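Local coordinates for protein CyaB (Pseudomonas aeruginosa, PDB 3R5G) that is an adenylyl cyclase that probably converts ATP into the second messenger cyclic AMP, seen here as its class III catalytic domain, one part of a longer membrane protein, at residues T5-L10 against T116-V121; L10-S15 against R137-A142; N41-I46 against I86-H91. All coordinates share one frame; numbering follows the deposited sequence.

All three contacts lie in the cyclase catalytic domain, and strand 6-18 ties the first two together. Its start pairs with strand 118-124 in contact 1, and its middle carries helix 137-148 in contact 2. The centres of these two lie about 10 Å apart; they share Leu10, and Thr116 OG1, which also bonds Thr160 OG1, lies 2.8 Å from Thr11 OG1, a probable hydrogen bond. Contact 3 joins two helices on the other side of the sheet, about 18 Å from contact 2 between centres, and touches it where Phe13 CZ meets Met88 SD at 3.5 Å. Contacts 1 and 3 do not touch, their nearest atoms being about 14 Å apart. Each contact includes residues that reach the second subunit.

Contact 1: residues T5-L10 against T116-V121; sequences TQRKKL and TGYCTV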
loop_
_atom_site.group_PDB
_atom_site.type_symbol
_atom_site.label_atom_id
_atom_site.label_comp_id
_atom_site.label_asym_id
_atom_site.label_seq_id
_atom_site.Cartn_x
_atom_site.Cartn_y
_atom_site.Cartn_z
ATOM N N THR A 5 9.455 19.636 4.038
ATOM C CA THR A 5 8.328 18.935 4.759
ATOM C C THR A 5 7.447 19.746 5.757
ATOM O O THR A 5 7.955 20.382 6.684
ATOM C CB THR A 5 8.937 17.690 5.512
ATOM O OG1 THR A 5 9.768 16.969 4.597
ATOM C CG2 THR A 5 7.814 16.787 6.060
ATOM N N GLN A 6 6.095 19.643 5.648
ATOM C CA GLN A 6 5.174 20.380 6.537
ATOM C C GLN A 6 4.052 19.525 7.114
ATOM O O GLN A 6 3.845 18.448 6.596
ATOM C CB GLN A 6 4.495 21.533 5.816
ATOM C CG GLN A 6 4.523 21.488 4.347
ATOM C CD GLN A 6 4.913 22.867 3.763
ATOM O OE1 GLN A 6 6.091 23.222 3.726
ATOM N NE2 GLN A 6 3.925 23.634 3.312
ATOM N N ARG A 7 3.411 19.998 8.165
ATOM C CA ARG A 7 2.232 19.328 8.780
ATOM C C ARG A 7 1.051 20.142 8.346
ATOM O O ARG A 7 1.037 21.335 8.586
ATOM C CB ARG A 7 2.309 19.376 10.296
ATOM C CG ARG A 7 1.368 18.408 10.967
ATOM C CD ARG A 7 2.105 17.514 11.971
ATOM N NE ARG A 7 1.143 16.762 12.771
ATOM C CZ ARG A 7 0.141 17.335 13.435
ATOM N NH1 ARG A 7 0.000 18.656 13.387
ATOM N NH2 ARG A 7 -0.725 16.589 14.147
ATOM N N LYS A 8 0.055 19.521 7.688
ATOM C CA LYS A 8 -1.042 20.289 7.086
ATOM C C LYS A 8 -2.346 19.474 7.210
ATOM O O LYS A 8 -2.246 18.239 7.190
ATOM C CB LYS A 8 -0.756 20.524 5.614
ATOM C CG LYS A 8 0.384 21.529 5.413
ATOM C CD LYS A 8 0.795 21.474 3.925
ATOM C CE LYS A 8 -0.167 22.275 3.086
ATOM N NZ LYS A 8 0.697 23.130 2.174
ATOM N N LYS A 9 -3.480 20.173 7.282
ATOM C CA LYS A 9 -4.829 19.461 7.347
ATOM C C LYS A 9 -5.123 19.076 5.891
ATOM O O LYS A 9 -5.206 19.939 5.012
ATOM C CB LYS A 9 -5.868 20.407 7.857
ATOM C CG LYS A 9 -7.229 19.583 7.998
ATOM C CD LYS A 9 -8.196 20.405 8.760
ATOM C CE LYS A 9 -8.064 20.243 10.245
ATOM N NZ LYS A 9 -9.269 20.948 10.838
ATOM N N LEU A 10 -5.265 17.784 5.632
ATOM C CA LEU A 10 -5.577 17.247 4.329
ATOM C C LEU A 10 -6.825 16.378 4.424
ATOM O O LEU A 10 -7.113 15.849 5.468
ATOM C CB LEU A 10 -4.456 16.391 3.820
ATOM C CG LEU A 10 -3.037 16.961 3.821
ATOM C CD1 LEU A 10 -2.097 15.921 3.246
ATOM C CD2 LEU A 10 -2.998 18.152 2.956
ATOM N N THR A 116 -10.064 13.029 6.999
ATOM C CA THR A 116 -9.502 14.379 7.037
ATOM C C THR A 116 -8.790 14.564 8.369
ATOM O O THR A 116 -9.265 14.154 9.398
ATOM C CB THR A 116 -10.629 15.369 7.002
ATOM O OG1 THR A 116 -11.432 15.175 5.830
ATOM C CG2 THR A 116 -10.144 16.891 7.090
ATOM N N GLY A 117 -7.590 15.103 8.321
ATOM C CA GLY A 117 -6.827 15.412 9.566
ATOM C C GLY A 117 -5.426 15.850 9.189
ATOM O O GLY A 117 -5.070 15.971 7.998
ATOM N N TYR A 118 -4.653 16.208 10.245
ATOM C CA TYR A 118 -3.292 16.685 9.988
ATOM C C TYR A 118 -2.378 15.616 9.602
ATOM O O TYR A 118 -2.291 14.559 10.230
ATOM C CB TYR A 118 -2.791 17.405 11.300
ATOM C CG TYR A 118 -3.464 18.763 11.425
ATOM C CD1 TYR A 118 -2.937 19.934 10.781
ATOM C CD2 TYR A 118 -4.604 18.942 12.176
ATOM C CE1 TYR A 118 -3.590 21.191 10.852
ATOM C CE2 TYR A 118 -5.193 20.191 12.277
ATOM C CZ TYR A 118 -4.696 21.292 11.605
ATOM O OH TYR A 118 -5.342 22.539 11.726
ATOM N N CYS A 119 -1.639 15.858 8.512
ATOM C CA CYS A 119 -0.713 14.906 7.919
ATOM C C CYS A 119 0.637 15.554 7.683
ATOM O O CYS A 119 0.687 16.739 7.616
ATOM C CB CYS A 119 -1.216 14.450 6.524
ATOM S SG CYS A 119 -2.811 13.577 6.572
ATOM N N THR A 120 1.689 14.767 7.572
ATOM C CA THR A 120 3.035 15.314 7.224
ATOM C C THR A 120 3.247 15.108 5.747
ATOM O O THR A 120 3.139 13.971 5.189
ATOM C CB THR A 120 4.121 14.587 8.016
ATOM O OG1 THR A 120 3.835 14.683 9.412
ATOM C CG2 THR A 120 5.515 15.082 7.616
ATOM N N VAL A 121 3.611 16.196 5.046
ATOM C CA VAL A 121 3.802 16.121 3.580
ATOM C C VAL A 121 5.208 16.552 3.188
ATOM O O VAL A 121 5.706 17.518 3.738
ATOM C CB VAL A 121 2.947 17.122 2.732
ATOM C CG1 VAL A 121 2.741 16.577 1.231
ATOM C CG2 VAL A 121 1.708 17.474 3.479
HETATM O O HOH W 1 -1.979 14.276 13.128
#
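Residues 6-10 pair antiparallel with 117-121, with Gln6-Val121, Lys8-Cys119 and Leu10-Gly117 as hydrogen-bonded pairs and Arg7-Thr120 and Lys9-Tyr118 as non-hydrogen-bonded ones. Six backbone bonds join them, the shortest from Val121 N to Gln6 O at 2.7 Å. On the face shared by Arg7, Lys9, Tyr118 and Thr120, the tyrosine sits between the two basic chains. Lys9 has CG anti to its backbone N (chi1 -176°), and its CB lies over the ring face, a CH-pi contact 4.1 Å from the centroid of the Tyr118 ring. Farther out, Lys9 CE comes to 3.5 Å from Tyr118 CE2. The Arg7 guanidinium lies nearly parallel to the ring plane, 7° away, but is displaced so that Tyr118 CB, not the ring centre, stands over its face, 3.6 Å from Arg7 CZ. A water takes a weak bond from Arg7 NH2 and donates to Tyr118 O. On the face of Lys8, Leu10, Cys119 and Val121, Leu10 CD1 packs 3.7 Å from Cys119 CB and 4.1 Å from Val121 CG2. Lys8 CD touches the same Val121 methyl, and NZ goes on to a salt bridge with Asp68. Thr5 OG1 bonds Thr33 OG1 of the second subunit. The aliphatic parts of Lys8 and Lys9 and the flat guanidinium of Arg7 thus supply packing against the neighbouring strand, while the charge of Lys8 is met beyond it by Asp68.

Contact 2: residues L10-S15 against R137-A142; sequences LTVFFS and REVNLA
Val139 and Ala142, one helical turn apart, meet Val12 and Phe14 of strand 10-15 without any hydrogen bond across the contact. At the start of the helix, the backbone N of Arg137 bonds Glu25 OE2 of the second subunit, and Glu138 OE1 takes a bond from Asn115 ND2 of strand 109-116. Val139 is the first to touch the strand. Its chi1 of -179° swings CG1 away from the backbone N and sends that methyl to 4.0 Å from Phe14 CZ and, more loosely, to 4.4 Å from Val12 CG1. The Val139 carbonyl also takes part: its O lies 3.5 Å from Phe14 CE1, approaching the ring obliquely. Here the helix packs on a beta sheet of the class III cyclase fold, its axis 7.9 Å from that of the strand and 35° from parallel. Val12 and Phe14 face it, whereas the intervening Phe13 points to the other side of the sheet and packs on Met84 and Met88 of helix 74-100. Asn140 points away from the strand and gives its ND2 proton to Thr21 OG1 of the second subunit; Leu141 packs on Asn115 and Phe181. Ala142 then closes on the strand, its single methyl coming 3.5 Å from Val12 O and 3.8 Å from Val12 CG1. The same methyl meets the Phe14 ring at its edge, near the ring plane, with CB 3.6 Å from Phe14 CD1.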
loop_
_atom_site.group_PDB
_atom_site.type_symbol
_atom_site.label_atom_id
_atom_site.label_comp_id
_atom_site.label_asym_id
_atom_site.label_seq_id
_atom_site.Cartn_x
_atom_site.Cartn_y
_atom_site.Cartn_z
ATOM N N LEU A 10 -5.265 17.784 5.632
ATOM C CA LEU A 10 -5.577 17.247 4.329
ATOM C C LEU A 10 -6.825 16.378 4.424
ATOM O O LEU A 10 -7.113 15.849 5.468
ATOM C CB LEU A 10 -4.456 16.391 3.820
ATOM C CG LEU A 10 -3.037 16.961 3.821
ATOM C CD1 LEU A 10 -2.097 15.921 3.246
ATOM C CD2 LEU A 10 -2.998 18.152 2.956
ATOM N N THR A 11 -7.516 16.238 3.282
ATOM C CA THR A 11 -8.468 15.102 3.106
ATOM C C THR A 11 -7.741 14.114 2.227
ATOM O O THR A 11 -7.249 14.430 1.118
ATOM C CB THR A 11 -9.817 15.591 2.596
ATOM O OG1 THR A 11 -10.439 16.412 3.575
ATOM C CG2 THR A 11 -10.784 14.339 2.374
ATOM N N VAL A 12 -7.730 12.878 2.678
ATOM C CA VAL A 12 -6.994 11.782 2.050
ATOM C C VAL A 12 -7.930 10.678 1.581
ATOM O O VAL A 12 -8.857 10.321 2.337
ATOM C CB VAL A 12 -5.938 11.115 3.027
ATOM C CG1 VAL A 12 -5.220 9.974 2.384
ATOM C CG2 VAL A 12 -5.009 12.218 3.609
ATOM N N PHE A 13 -7.791 10.233 0.331
ATOM C CA PHE A 13 -8.712 9.315 -0.335
ATOM C C PHE A 13 -7.907 8.102 -0.773
ATOM O O PHE A 13 -6.804 8.232 -1.366
ATOM C CB PHE A 13 -9.224 10.081 -1.598
ATOM C CG PHE A 13 -9.913 9.205 -2.555
ATOM C CD1 PHE A 13 -11.335 9.170 -2.542
ATOM C CD2 PHE A 13 -9.211 8.392 -3.484
ATOM C CE1 PHE A 13 -12.011 8.381 -3.477
ATOM C CE2 PHE A 13 -9.937 7.550 -4.438
ATOM C CZ PHE A 13 -11.335 7.545 -4.428
ATOM N N PHE A 14 -8.451 6.906 -0.466
ATOM C CA PHE A 14 -7.971 5.694 -1.025
ATOM C C PHE A 14 -9.057 4.929 -1.688
ATOM O O PHE A 14 -10.185 4.900 -1.166
ATOM C CB PHE A 14 -7.380 4.723 0.068
ATOM C CG PHE A 14 -6.025 5.138 0.613
ATOM C CD1 PHE A 14 -5.925 6.048 1.595
ATOM C CD2 PHE A 14 -4.841 4.624 0.036
ATOM C CE1 PHE A 14 -4.682 6.379 2.155
ATOM C CE2 PHE A 14 -3.590 5.065 0.502
ATOM C CZ PHE A 14 -3.524 5.884 1.623
ATOM N N SER A 15 -8.747 4.246 -2.757
ATOM C CA SER A 15 -9.743 3.336 -3.358
ATOM C C SER A 15 -9.107 2.093 -3.888
ATOM O O SER A 15 -7.913 2.061 -4.145
ATOM C CB SER A 15 -10.485 4.008 -4.483
ATOM O OG SER A 15 -9.587 4.316 -5.602
ATOM N N ARG A 137 -0.711 9.060 10.997
ATOM C CA ARG A 137 -1.903 8.317 11.448
ATOM C C ARG A 137 -3.169 8.584 10.641
ATOM O O ARG A 137 -3.970 7.675 10.434
ATOM C CB ARG A 137 -2.111 8.587 12.942
ATOM C CG ARG A 137 -3.194 7.873 13.641
ATOM C CD ARG A 137 -3.076 8.236 15.185
ATOM N NE ARG A 137 -3.551 9.576 15.556
ATOM C CZ ARG A 137 -4.304 9.836 16.645
ATOM N NH1 ARG A 137 -4.699 8.846 17.459
ATOM N NH2 ARG A 137 -4.693 11.087 16.923
ATOM N N GLU A 138 -3.351 9.826 10.201
ATOM C CA GLU A 138 -4.563 10.239 9.502
ATOM C C GLU A 138 -4.536 9.713 8.084
ATOM O O GLU A 138 -5.579 9.372 7.494
ATOM C CB GLU A 138 -4.662 11.761 9.514
ATOM C CG GLU A 138 -4.820 12.407 10.931
ATOM C CD GLU A 138 -6.069 12.120 11.698
ATOM O OE1 GLU A 138 -6.994 11.502 11.250
ATOM O OE2 GLU A 138 -6.082 12.499 12.902
ATOM N N VAL A 139 -3.337 9.527 7.519
ATOM C CA VAL A 139 -3.240 8.847 6.269
ATOM C C VAL A 139 -3.597 7.337 6.430
ATOM O O VAL A 139 -4.351 6.757 5.632
ATOM C CB VAL A 139 -1.807 8.946 5.660
ATOM C CG1 VAL A 139 -1.730 8.246 4.339
ATOM C CG2 VAL A 139 -1.321 10.363 5.596
ATOM N N ASN A 140 -3.072 6.712 7.475
ATOM C CA ASN A 140 -3.346 5.318 7.680
ATOM C C ASN A 140 -4.837 5.125 7.977
ATOM O O ASN A 140 -5.358 4.103 7.514
ATOM C CB ASN A 140 -2.598 4.843 8.927
ATOM C CG ASN A 140 -1.114 4.800 8.705
ATOM O OD1 ASN A 140 -0.624 5.069 7.576
ATOM N ND2 ASN A 140 -0.392 4.470 9.743
ATOM N N LEU A 141 -5.482 6.095 8.604
ATOM C CA LEU A 141 -6.966 5.924 8.940
ATOM C C LEU A 141 -7.774 5.894 7.632
ATOM O O LEU A 141 -8.650 5.108 7.444
ATOM C CB LEU A 141 -7.449 6.936 9.942
ATOM C CG LEU A 141 -8.970 6.846 10.238
ATOM C CD1 LEU A 141 -9.323 5.465 10.823
ATOM C CD2 LEU A 141 -9.332 7.969 11.172
ATOM N N ALA A 142 -7.409 6.716 6.613
ATOM C CA ALA A 142 -8.089 6.628 5.303
ATOM C C ALA A 142 -7.929 5.266 4.666
ATOM O O ALA A 142 -8.865 4.739 4.119
ATOM C CB ALA A 142 -7.632 7.714 4.306
#

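Contact 3: residues N41-I46 against I86-H91; sequences NEMSKI and IAMRKH
Glu42 and His91 meet at about a right angle, the carboxylate and imidazole planes turned 33° apart. His91 NE2 donates to Glu42 OE1 over 2.8 Å, using the oxygen's anti lone pair. The bond is bent, 140° at the hydrogen, with the oxygen lying out of the ring plane. A trans first torsion (chi1 -165°) extends the His91 ring across to the glutamate, whose own chain is folded at chi2. The histidine is the main partner of this carboxylate; a long salt bridge from OE2 to Lys45 NZ, one turn on, may add a little to the stabilisation of its negative charge. Beside the polar pair, Ile46 reaches over with CD1 at 3.7 Å from His91 CB, coming obliquely to the ring, while its CG2 branch turns to Met88 CG at 3.8 Å and to Ala87 CB at 4.1 Å. Ile46 and Met88 lie alongside one another, pointing opposite ways. Met43 bends at chi2 and chi3, bringing SD to 3.7 Å from Met88 CG as the two chains cross obliquely. The extended Met88 in turn places CE 3.5 Å from Met43 O. The buried pair Met43 and Met88 thus lies next to the partly exposed Glu42 and His91. Helices 29-50 and 74-100 run roughly antiparallel here, 10.3 Å between axes, as a helix pair packed on one side of the sheet in the alpha/beta cyclase domain.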
loop_
_atom_site.group_PDB
_atom_site.type_symbol
_atom_site.label_atom_id
_atom_site.label_comp_id
_atom_site.label_asym_id
_atom_site.label_seq_id
_atom_site.Cartn_x
_atom_site.Cartn_y
_atom_site.Cartn_z
ATOM N N ASN A 41 -6.155 5.517 -15.890
ATOM C CA ASN A 41 -6.149 6.751 -16.656
ATOM C C ASN A 41 -7.488 7.516 -16.440
ATOM O O ASN A 41 -7.461 8.696 -16.212
ATOM C CB ASN A 41 -6.016 6.424 -18.158
ATOM C CG ASN A 41 -5.512 7.599 -18.934
ATOM O OD1 ASN A 41 -4.521 8.243 -18.591
ATOM N ND2 ASN A 41 -6.295 7.980 -19.939
ATOM N N GLU A 42 -8.582 6.735 -16.411
ATOM C CA GLU A 42 -9.919 7.397 -16.201
ATOM C C GLU A 42 -10.032 7.963 -14.818
ATOM O O GLU A 42 -10.450 9.093 -14.653
ATOM C CB GLU A 42 -11.096 6.476 -16.422
ATOM C CG GLU A 42 -11.229 6.028 -17.918
ATOM C CD GLU A 42 -11.591 7.227 -18.795
ATOM O OE1 GLU A 42 -12.681 7.798 -18.586
ATOM O OE2 GLU A 42 -10.769 7.664 -19.644
ATOM N N MET A 43 -9.510 7.198 -13.834
ATOM C CA MET A 43 -9.508 7.761 -12.455
ATOM C C MET A 43 -8.635 8.976 -12.305
ATOM O O MET A 43 -8.970 9.931 -11.620
ATOM C CB MET A 43 -9.086 6.710 -11.428
ATOM C CG MET A 43 -10.009 5.570 -11.308
ATOM S SD MET A 43 -11.713 5.979 -10.912
ATOM C CE MET A 43 -12.524 5.775 -12.507
ATOM N N SER A 44 -7.450 8.981 -12.952
ATOM C CA SER A 44 -6.604 10.117 -12.957
ATOM C C SER A 44 -7.283 11.388 -13.526
ATOM O O SER A 44 -7.147 12.467 -12.945
ATOM C CB SER A 44 -5.339 9.744 -13.752
ATOM O OG SER A 44 -4.595 10.918 -13.893
ATOM N N LYS A 45 -8.005 11.249 -14.629
ATOM C CA LYS A 45 -8.697 12.360 -15.168
ATOM C C LYS A 45 -9.760 12.937 -14.207
ATOM O O LYS A 45 -9.879 14.117 -14.081
ATOM C CB LYS A 45 -9.427 11.928 -16.438
ATOM C CG LYS A 45 -8.431 11.583 -17.593
ATOM C CD LYS A 45 -9.191 11.436 -18.848
ATOM C CE LYS A 45 -8.162 11.386 -19.980
ATOM N NZ LYS A 45 -8.457 10.431 -21.088
ATOM N N ILE A 46 -10.501 12.035 -13.529
ATOM C CA ILE A 46 -11.444 12.545 -12.535
ATOM C C ILE A 46 -10.796 13.248 -11.323
ATOM O O ILE A 46 -11.230 14.316 -10.937
ATOM C CB ILE A 46 -12.379 11.393 -12.051
ATOM C CG1 ILE A 46 -13.103 10.773 -13.235
ATOM C CG2 ILE A 46 -13.377 11.938 -10.979
ATOM C CD1 ILE A 46 -13.940 9.549 -12.996
ATOM N N ILE A 86 -17.734 10.266 -5.369
ATOM C CA ILE A 86 -19.075 10.067 -5.918
ATOM C C ILE A 86 -19.001 9.913 -7.449
ATOM O O ILE A 86 -19.602 9.012 -8.064
ATOM C CB ILE A 86 -20.016 11.133 -5.516
ATOM C CG1 ILE A 86 -20.362 10.989 -3.999
ATOM C CG2 ILE A 86 -21.296 11.158 -6.418
ATOM C CD1 ILE A 86 -20.996 12.259 -3.397
ATOM N N ALA A 87 -18.204 10.844 -8.039
ATOM C CA ALA A 87 -18.044 10.810 -9.443
ATOM C C ALA A 87 -17.355 9.587 -9.973
ATOM O O ALA A 87 -17.688 9.070 -11.071
ATOM C CB ALA A 87 -17.273 12.112 -9.861
ATOM N N MET A 88 -16.322 9.067 -9.290
ATOM C CA MET A 88 -15.647 7.862 -9.678
ATOM C C MET A 88 -16.590 6.685 -9.596
ATOM O O MET A 88 -16.530 5.821 -10.476
ATOM C CB MET A 88 -14.424 7.634 -8.781
ATOM C CG MET A 88 -13.309 8.675 -9.008
ATOM S SD MET A 88 -12.010 8.421 -7.790
ATOM C CE MET A 88 -10.671 9.326 -8.590
ATOM N N ARG A 89 -17.395 6.627 -8.540
ATOM C CA ARG A 89 -18.336 5.484 -8.409
ATOM C C ARG A 89 -19.338 5.535 -9.566
ATOM O O ARG A 89 -19.695 4.420 -10.104
ATOM C CB ARG A 89 -18.994 5.608 -7.040
ATOM C CG ARG A 89 -20.022 4.513 -6.808
ATOM C CD ARG A 89 -20.432 4.353 -5.356
ATOM N NE ARG A 89 -21.114 5.575 -4.939
ATOM C CZ ARG A 89 -21.476 5.819 -3.647
ATOM N NH1 ARG A 89 -21.196 4.851 -2.728
ATOM N NH2 ARG A 89 -22.097 6.918 -3.283
ATOM N N LYS A 90 -19.790 6.744 -9.975
ATOM C CA LYS A 90 -20.697 6.813 -11.135
ATOM C C LYS A 90 -19.970 6.391 -12.379
ATOM O O LYS A 90 -20.543 5.683 -13.223
ATOM C CB LYS A 90 -21.262 8.207 -11.331
ATOM C CG LYS A 90 -22.215 8.700 -10.313
ATOM C CD LYS A 90 -22.609 10.115 -10.555
ATOM C CE LYS A 90 -23.540 10.591 -9.432
ATOM N NZ LYS A 90 -23.822 12.022 -9.465
ATOM N N HIS A 91 -18.718 6.764 -12.546
ATOM C CA HIS A 91 -18.039 6.438 -13.795
ATOM C C HIS A 91 -17.728 4.960 -13.869
ATOM O O HIS A 91 -17.637 4.346 -14.940
ATOM C CB HIS A 91 -16.763 7.262 -13.903
ATOM C CG HIS A 91 -16.206 7.254 -15.275
ATOM N ND1 HIS A 91 -16.869 7.825 -16.337
ATOM C CD2 HIS A 91 -15.007 6.824 -15.728
ATOM C CE1 HIS A 91 -16.114 7.683 -17.420
ATOM N NE2 HIS A 91 -14.973 7.096 -17.074
#